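Gamma-resorcylate decarboxylase (Polaromonas, PDB 4QRO) probably catalyses the manganese-dependent, non-oxidative decarboxylation of gamma-resorcylate (2,6-dihydroxybenzoate) to resorcinol, as a member of the amidohydrolase superfamily. Local coordinates at residues Q146-W151 / D207-L212; A99-Q104 / V123-N128. All blocks are in the same frame, centred on the assembly; numbering follows the deposited sequence.

Contact 1. Residues Q146-W151 / D207-L212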
loop_
_atom_site.group_PDB
_atom_site.type_symbol
_atom_site.label_atom_id
_atom_site.label_comp_id
_atom_site.label_asym_id
_atom_site.label_seq_id
_atom_site.Cartn_x
_atom_site.Cartn_y
_atom_site.Cartn_z
ATOM N N GLN A 146 -14.655 -1.059 22.305
ATOM C CA GLN A 146 -14.986 0.106 23.127
ATOM C C GLN A 146 -15.382 1.336 22.270
ATOM O O GLN A 146 -16.066 2.232 22.771
ATOM C CB GLN A 146 -13.881 0.401 24.179
ATOM C CG GLN A 146 -12.529 0.934 23.656
ATOM C CD GLN A 146 -11.509 -0.140 23.333
ATOM O OE1 GLN A 146 -11.861 -1.269 22.988
ATOM N NE2 GLN A 146 -10.233 0.217 23.418
ATOM N N TYR A 147 -14.991 1.366 20.985
ATOM C CA TYR A 147 -15.344 2.479 20.079
ATOM C C TYR A 147 -16.748 2.403 19.485
ATOM O O TYR A 147 -17.231 3.391 18.935
ATOM C CB TYR A 147 -14.270 2.685 18.970
ATOM C CG TYR A 147 -13.032 3.213 19.601
ATOM C CD1 TYR A 147 -12.953 4.546 20.021
ATOM C CD2 TYR A 147 -11.984 2.358 19.935
ATOM C CE1 TYR A 147 -11.833 5.011 20.707
ATOM C CE2 TYR A 147 -10.863 2.820 20.605
ATOM C CZ TYR A 147 -10.791 4.149 20.992
ATOM O OH TYR A 147 -9.669 4.594 21.678
ATOM N N TRP A 148 -17.427 1.268 19.621
ATOM C CA TRP A 148 -18.682 1.070 18.883
ATOM C C TRP A 148 -19.780 2.065 19.326
ATOM O O TRP A 148 -20.512 2.575 18.492
ATOM C CB TRP A 148 -19.115 -0.406 18.915
ATOM C CG TRP A 148 -18.268 -1.227 17.943
ATOM C CD1 TRP A 148 -16.914 -1.184 17.817
ATOM C CD2 TRP A 148 -18.731 -2.190 16.981
ATOM N NE1 TRP A 148 -16.493 -2.062 16.848
ATOM C CE2 TRP A 148 -17.587 -2.698 16.318
ATOM C CE3 TRP A 148 -20.000 -2.677 16.615
ATOM C CZ2 TRP A 148 -17.665 -3.676 15.310
ATOM C CZ3 TRP A 148 -20.083 -3.658 15.617
ATOM C CH2 TRP A 148 -18.914 -4.133 14.965
ATOM N N PRO A 149 -19.856 2.385 20.630
ATOM C CA PRO A 149 -20.765 3.480 21.040
ATOM C C PRO A 149 -20.363 4.867 20.512
ATOM O O PRO A 149 -21.226 5.702 20.263
ATOM C CB PRO A 149 -20.699 3.441 22.580
ATOM C CG PRO A 149 -20.250 2.050 22.914
ATOM C CD PRO A 149 -19.342 1.627 21.789
ATOM N N PHE A 150 -19.069 5.129 20.361
ATOM C CA PHE A 150 -18.622 6.364 19.736
ATOM C C PHE A 150 -19.117 6.431 18.280
ATOM O O PHE A 150 -19.641 7.465 17.849
ATOM C CB PHE A 150 -17.082 6.534 19.799
ATOM C CG PHE A 150 -16.549 7.546 18.821
ATOM C CD1 PHE A 150 -16.515 8.889 19.139
ATOM C CD2 PHE A 150 -16.084 7.148 17.570
ATOM C CE1 PHE A 150 -16.039 9.835 18.235
ATOM C CE2 PHE A 150 -15.629 8.090 16.652
ATOM C CZ PHE A 150 -15.610 9.433 16.978
ATOM N N TRP A 151 -18.956 5.334 17.535
ATOM C CA TRP A 151 -19.418 5.279 16.135
ATOM C C TRP A 151 -20.929 5.449 16.035
ATOM O O TRP A 151 -21.445 6.038 15.089
ATOM C CB TRP A 151 -18.957 3.969 15.478
ATOM C CG TRP A 151 -17.444 3.929 15.255
ATOM C CD1 TRP A 151 -16.538 3.061 15.817
ATOM C CD2 TRP A 151 -16.677 4.794 14.391
ATOM N NE1 TRP A 151 -15.259 3.363 15.387
ATOM C CE2 TRP A 151 -15.322 4.399 14.495
ATOM C CE3 TRP A 151 -17.008 5.853 13.537
ATOM C CZ2 TRP A 151 -14.297 5.034 13.775
ATOM C CZ3 TRP A 151 -15.991 6.492 12.824
ATOM C CH2 TRP A 151 -14.654 6.083 12.951
ATOM N N ASP A 207 -21.656 -3.088 9.149
ATOM C CA ASP A 207 -22.891 -3.896 9.229
ATOM C C ASP A 207 -23.800 -3.294 10.307
ATOM O O ASP A 207 -25.012 -3.169 10.136
ATOM C CB ASP A 207 -22.569 -5.337 9.609
ATOM C CG ASP A 207 -21.807 -6.076 8.529
ATOM O OD1 ASP A 207 -21.979 -5.734 7.343
ATOM O OD2 ASP A 207 -21.063 -7.015 8.876
ATOM N N LYS A 208 -23.201 -2.909 11.420
ATOM C CA LYS A 208 -23.955 -2.331 12.551
ATOM C C LYS A 208 -24.362 -0.860 12.332
ATOM O O LYS A 208 -25.470 -0.450 12.694
ATOM C CB LYS A 208 -23.085 -2.450 13.803
ATOM C CG LYS A 208 -23.699 -1.863 15.071
ATOM C CD LYS A 208 -24.981 -2.582 15.451
ATOM C CE LYS A 208 -25.598 -1.973 16.695
ATOM N NZ LYS A 208 -26.995 -2.449 16.863
ATOM N N TYR A 209 -23.449 -0.054 11.782
ATOM C CA TYR A 209 -23.704 1.367 11.525
ATOM C C TYR A 209 -23.486 1.631 10.028
ATOM O O TYR A 209 -22.491 2.231 9.631
ATOM C CB TYR A 209 -22.792 2.253 12.388
ATOM C CG TYR A 209 -22.843 1.877 13.830
ATOM C CD1 TYR A 209 -24.038 1.997 14.569
ATOM C CD2 TYR A 209 -21.724 1.385 14.469
ATOM C CE1 TYR A 209 -24.087 1.618 15.906
ATOM C CE2 TYR A 209 -21.763 1.003 15.797
ATOM C CZ TYR A 209 -22.939 1.119 16.512
ATOM O OH TYR A 209 -22.936 0.740 17.823
ATOM N N PRO A 210 -24.422 1.180 9.187
ATOM C CA PRO A 210 -24.199 1.241 7.741
ATOM C C PRO A 210 -24.221 2.624 7.091
ATOM O O PRO A 210 -23.830 2.741 5.929
ATOM C CB PRO A 210 -25.336 0.357 7.176
ATOM C CG PRO A 210 -26.396 0.384 8.226
ATOM C CD PRO A 210 -25.654 0.437 9.527
ATOM N N ALA A 211 -24.681 3.653 7.799
ATOM C CA ALA A 211 -24.689 5.037 7.267
ATOM C C ALA A 211 -23.415 5.864 7.573
ATOM O O ALA A 211 -23.315 7.039 7.167
ATOM C CB ALA A 211 -25.943 5.778 7.742
ATOM N N LEU A 212 -22.432 5.264 8.252
ATOM C CA LEU A 212 -21.162 5.966 8.514
ATOM C C LEU A 212 -20.467 6.362 7.215
ATOM O O LEU A 212 -20.528 5.630 6.204
ATOM C CB LEU A 212 -20.187 5.092 9.307
ATOM C CG LEU A 212 -20.537 4.810 10.766
ATOM C CD1 LEU A 212 -19.552 3.802 11.330
ATOM C CD2 LEU A 212 -20.573 6.105 11.575
#

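Contact 2. Residues A99-Q104 / V123-N128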
loop_
_atom_site.group_PDB
_atom_site.type_symbol
_atom_site.label_atom_id
_atom_site.label_comp_id
_atom_site.label_asym_id
_atom_site.label_seq_id
_atom_site.Cartn_x
_atom_site.Cartn_y
_atom_site.Cartn_z
ATOM N N ALA A 99 -13.515 18.640 13.821
ATOM C CA ALA A 99 -13.178 18.412 15.209
ATOM C C ALA A 99 -11.893 17.634 15.385
ATOM O O ALA A 99 -11.695 16.594 14.732
ATOM C CB ALA A 99 -14.312 17.630 15.872
ATOM N N ALA A 100 -11.057 18.117 16.303
ATOM C CA ALA A 100 -10.052 17.307 16.970
ATOM C C ALA A 100 -10.703 16.543 18.136
ATOM O O ALA A 100 -11.499 17.106 18.921
ATOM C CB ALA A 100 -8.913 18.207 17.462
ATOM N N LEU A 101 -10.397 15.255 18.252
ATOM C CA LEU A 101 -11.049 14.407 19.253
ATOM C C LEU A 101 -10.086 13.591 20.122
ATOM O O LEU A 101 -9.089 13.037 19.629
ATOM C CB LEU A 101 -12.032 13.439 18.606
ATOM C CG LEU A 101 -13.166 14.009 17.784
ATOM C CD1 LEU A 101 -13.864 12.849 17.087
ATOM C CD2 LEU A 101 -14.134 14.823 18.656
ATOM N N PRO A 102 -10.388 13.502 21.429
ATOM C CA PRO A 102 -9.559 12.727 22.321
ATOM C C PRO A 102 -10.001 11.282 22.278
ATOM O O PRO A 102 -10.723 10.828 23.158
ATOM C CB PRO A 102 -9.845 13.370 23.693
ATOM C CG PRO A 102 -11.270 13.808 23.595
ATOM C CD PRO A 102 -11.425 14.265 22.169
ATOM N N MET A 103 -9.565 10.567 21.239
ATOM C CA MET A 103 -10.028 9.209 20.988
ATOM C C MET A 103 -9.483 8.207 22.011
ATOM O O MET A 103 -9.907 7.051 22.054
ATOM C CB MET A 103 -9.664 8.794 19.571
ATOM C CG MET A 103 -10.346 9.642 18.509
ATOM S SD MET A 103 -12.115 9.406 18.339
ATOM C CE MET A 103 -12.216 7.667 17.895
ATOM N N GLN A 104 -8.553 8.665 22.842
ATOM C CA GLN A 104 -8.121 7.927 24.029
ATOM C C GLN A 104 -9.303 7.405 24.849
ATOM O O GLN A 104 -9.276 6.304 25.377
ATOM C CB GLN A 104 -7.245 8.836 24.912
ATOM C CG GLN A 104 -5.843 9.081 24.332
ATOM C CD GLN A 104 -5.754 10.180 23.263
ATOM O OE1 GLN A 104 -6.735 10.863 22.962
ATOM N NE2 GLN A 104 -4.568 10.350 22.694
ATOM N N VAL A 123 -18.251 20.289 10.885
ATOM C CA VAL A 123 -18.937 19.496 9.859
ATOM C C VAL A 123 -18.459 18.042 9.802
ATOM O O VAL A 123 -18.886 17.285 8.942
ATOM C CB VAL A 123 -18.851 20.155 8.457
ATOM C CG1 VAL A 123 -19.494 21.534 8.471
ATOM C CG2 VAL A 123 -17.412 20.229 7.966
ATOM N N GLY A 124 -17.598 17.654 10.734
ATOM C CA GLY A 124 -17.018 16.312 10.732
ATOM C C GLY A 124 -15.938 16.306 11.767
ATOM O O GLY A 124 -15.813 17.275 12.528
ATOM N N ALA A 125 -15.175 15.220 11.797
ATOM C CA ALA A 125 -14.017 15.071 12.679
ATOM C C ALA A 125 -12.820 14.629 11.854
ATOM O O ALA A 125 -12.995 13.969 10.828
ATOM C CB ALA A 125 -14.309 14.040 13.734
ATOM N N LEU A 126 -11.622 15.029 12.270
ATOM C CA LEU A 126 -10.396 14.513 11.673
ATOM C C LEU A 126 -9.517 13.964 12.775
ATOM O O LEU A 126 -9.285 14.617 13.791
ATOM C CB LEU A 126 -9.666 15.574 10.843
ATOM C CG LEU A 126 -8.410 15.052 10.092
ATOM C CD1 LEU A 126 -8.270 15.669 8.696
ATOM C CD2 LEU A 126 -7.140 15.264 10.898
ATOM N N VAL A 127 -9.042 12.743 12.569
ATOM C CA VAL A 127 -8.260 12.027 13.561
ATOM C C VAL A 127 -7.046 11.367 12.906
ATOM O O VAL A 127 -7.166 10.736 11.863
ATOM C CB VAL A 127 -9.122 10.967 14.278
ATOM C CG1 VAL A 127 -8.277 10.046 15.156
ATOM C CG2 VAL A 127 -10.238 11.642 15.076
ATOM N N ASN A 128 -5.894 11.492 13.562
ATOM C CA ASN A 128 -4.640 11.064 12.998
ATOM C C ASN A 128 -4.313 9.648 13.391
ATOM O O ASN A 128 -3.399 9.377 14.197
ATOM C CB ASN A 128 -3.538 12.034 13.388
ATOM C CG ASN A 128 -3.871 13.468 13.010
ATOM O OD1 ASN A 128 -4.067 13.791 11.827
ATOM N ND2 ASN A 128 -3.949 14.343 14.024
HETATM O O HOH W 1 -8.386 14.591 16.344
#

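Contact 1. Residues Q146-W151 / D207-L212
The ring of Tyr209 lies between the Trp148 indole with Lys208 CG on one side and the CB and backbone of Trp151 on the other. With CG beside the backbone N (chi1 -51°) it is sent toward helix 148-157, and a tyrosine is long enough to span from turn to helix. Tyr209 CD2 packs on Trp151 CB at 3.9 Å, and Tyr209 OH is 3.1 Å from Trp148 O. The broad indole of Trp148 crosses the Lys208 chain obliquely, Trp148 CZ3 lying 3.7 Å from Lys208 CB, so the lysine lends its methylenes while its amino end leads away. In the (beta/alpha)8-type barrel of an amidohydrolase, this joins helix 148-157 to the turn between helix 205-208 and strand 214-216. A type I turn from Tyr209 to Leu212 brings the leucine's branched end back to Trp151, which it meets at about a right angle, Leu212 CD1 lying 3.9 Å from Trp151 CE3. Were Tyr209 an alanine, the space between Lys208 CG and the Trp151 backbone would probably be left unfilled and the Trp148 indole less supported. Trp148 NE1 donates a hydrogen bond to Asp143 O, Trp151 NE1 to Tyr142 O.

Contact 2. Residues A99-Q104 / V123-N128
Two backbone hydrogen bonds hold Ala99 against the start of strand 125-128: Ala99 N donates to Gly124 O at 3.0 Å, almost straight at 174°, and Leu126 N donates to Ala99 O at 2.9 Å. Together they make a single parallel beta bridge between Ala99 and Ala125. It closes a right-handed beta-alpha-beta crossover of the amidohydrolase barrel, in which strand 95-97 leads through helix 106-118 to strand 125-128. Beyond this bridge the two backbones diverge, and a water continues the link by accepting from Leu101 N and donating to Leu126 O at 2.7 Å. It thus gives polar groups of two buried residues a partner where direct pairing has stopped.

The packing is apolar and graded in size. Ala99 and Ala125 have only methyl groups, which suits the place where the backbones are nearest. As the gap widens, longer chains fill it: Leu101, with CG beside its backbone N (chi1 -58°), brings CD1 to 3.6 Å from Ala125 CB. Helix 106-118 covers this side, its Leu113 touching both Leu101 and Ala125. Leu126 faces the barrel interior, its side chain about 7 Å from the bound manganese ion; the ion's ligands are Glu8, His10, His164 and Asp287, and the leucine is not among them.

Pro102 centres an inverse gamma turn, a tight bend well suited to proline's restricted phi, and the turn brings Met103 back toward the strand. The flexible methionine chain lies slantwise over Val127, the bends at chi2 and chi3 folding its outer part. A chi1 of -63° sets its CG beside the backbone N and across the fork of the valine, with Met103 CG 4.0 Å from both Val127 CG1 and Val127 CG2.

From the N terminus, contact 2 comes first: the chain leaves strand 95-97, passes through segment 99-104 and helix 106-118, and closes on strand 125-128. Only then does contact 1 open, at the start of helix 148-157; it closes after strand 161-164 and helix 188-202, where the chain leaves helix 205-208. The two closures are therefore in series, neither nested nor crossed. They nevertheless meet in space, through Tyr147, just before helix 148-157, and Phe150 within it: Tyr147 OH forms a probable hydrogen bond with Met103 O, and the Phe150 ring packs on Leu101 and Met103. Contact 2 ties neighbouring parts of the barrel wall; contact 1 ties helix 148-157 to the end of helix 205-208 and the turn before strand 214-216.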